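Side-chain contact in RNA-binding protein (Sulfolobus solfataricus, PDB 2NRQ), which is of unknown function; its fold resembles those of RNA-binding proteins, but it is unlikely to bind RNA itself: residues K22-N25 with T26-F30. Sequence-based numbering, arbitrary orientation.
Sequences KIVN and TIESF
Thr26 holds OG1 beside its backbone N and anti to the carbonyl carbon (chi1 -65°), which swings the hydroxyl back one turn to the carbonyl of Lys22. OG1 donates to Lys22 O at 2.7 Å. Thr26 N donates to the same oxygen at 3.0 Å, and the two donors come from opposite faces of the carbonyl plane. One oxygen thus takes two bonds, and the threonine hydroxyl is satisfied inside its own helix. The Lys22 chain passes the hydroxyl at an oblique angle, with its CD 3.5 Å from Thr26 OG1.

Glu28 also runs back along the helix, with CG beside the backbone N and anti to the carbonyl carbon (chi1 -54°) and the chain extended beyond. Its carboxylate lies alongside Val24, whose CG1 is 3.4 Å from Glu28 OE1. The other oxygen, OE2, forms a hydrogen bond with Tyr58 OH and a salt bridge with Lys40. With an alanine in place of Glu28, Lys40 and the Tyr58 hydroxyl would probably lose this carboxylate partner, and Val24 CG1 the chain beside it.

Ile23 and Ile27 point the same way, with CG2 of Ile23 3.9 Å from CD1 of Ile27. They face strand 7-14, while Thr26 packs on helix 103-109. A threonine hydroxyl bonded to the i-4 carbonyl and i to i+4 side-chain contacts are both typical of an amphipathic alpha helix, here helix 20-30 packed against the antiparallel sheet.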
# COMPACT_ATOMS: atom_id res chain seq x y z
N LYS A 22 11.89 5.11 10.79
CA LYS A 22 10.60 5.01 11.44
C LYS A 22 9.59 4.44 10.44
O LYS A 22 8.82 3.54 10.78
CB LYS A 22 10.18 6.41 11.91
CG LYS A 22 9.06 6.44 12.94
CD LYS A 22 7.76 5.94 12.35
CE LYS A 22 6.74 5.78 13.45
NZ LYS A 22 7.31 4.99 14.59
N ILE A 23 9.58 4.96 9.22
CA ILE A 23 8.66 4.49 8.18
C ILE A 23 8.93 3.03 7.77
O ILE A 23 8.01 2.22 7.67
CB ILE A 23 8.75 5.38 6.93
CG1 ILE A 23 8.44 6.83 7.30
CG2 ILE A 23 7.76 4.91 5.87
CD1 ILE A 23 8.69 7.83 6.16
N VAL A 24 10.20 2.72 7.53
CA VAL A 24 10.61 1.37 7.12
C VAL A 24 10.16 0.36 8.14
O VAL A 24 9.51 -0.63 7.80
CB VAL A 24 12.17 1.26 7.00
CG1 VAL A 24 12.56 -0.19 6.67
CG2 VAL A 24 12.68 2.20 5.93
N ASN A 25 10.52 0.60 9.40
CA ASN A 25 10.15 -0.31 10.47
C ASN A 25 8.65 -0.45 10.54
O ASN A 25 8.13 -1.57 10.62
CB ASN A 25 10.67 0.16 11.82
CG ASN A 25 12.17 0.30 11.84
OD1 ASN A 25 12.89 -0.47 11.19
ND2 ASN A 25 12.67 1.28 12.59
N THR A 26 7.96 0.69 10.50
CA THR A 26 6.50 0.66 10.56
C THR A 26 5.97 -0.24 9.45
O THR A 26 5.20 -1.16 9.72
CB THR A 26 5.88 2.07 10.40
OG1 THR A 26 6.26 2.89 11.51
CG2 THR A 26 4.36 1.98 10.36
N ILE A 27 6.39 0.02 8.22
CA ILE A 27 5.90 -0.79 7.10
C ILE A 27 6.30 -2.26 7.17
O ILE A 27 5.46 -3.15 6.99
CB ILE A 27 6.36 -0.20 5.75
CG1 ILE A 27 5.75 1.20 5.57
CG2 ILE A 27 5.95 -1.12 4.62
CD1 ILE A 27 5.99 1.83 4.23
N GLU A 28 7.56 -2.54 7.45
CA GLU A 28 8.00 -3.93 7.52
C GLU A 28 7.33 -4.67 8.68
O GLU A 28 7.15 -5.89 8.64
CB GLU A 28 9.53 -3.99 7.62
CG GLU A 28 10.18 -3.22 6.51
CD GLU A 28 11.65 -3.52 6.33
OE1 GLU A 28 12.40 -3.53 7.33
OE2 GLU A 28 12.07 -3.72 5.17
N SER A 29 6.94 -3.94 9.71
CA SER A 29 6.26 -4.56 10.84
C SER A 29 4.78 -4.75 10.52
O SER A 29 4.23 -5.86 10.60
CB SER A 29 6.39 -3.70 12.08
OG SER A 29 5.49 -4.16 13.05
N PHE A 30 4.13 -3.66 10.15
CA PHE A 30 2.72 -3.69 9.83
C PHE A 30 2.36 -4.82 8.86
O PHE A 30 1.28 -5.39 8.94
CB PHE A 30 2.30 -2.35 9.21
CG PHE A 30 0.82 -2.15 9.16
CD1 PHE A 30 0.14 -1.60 10.25
CD2 PHE A 30 0.09 -2.52 8.03
CE1 PHE A 30 -1.24 -1.42 10.22
CE2 PHE A 30 -1.29 -2.35 7.99
CZ PHE A 30 -1.96 -1.80 9.08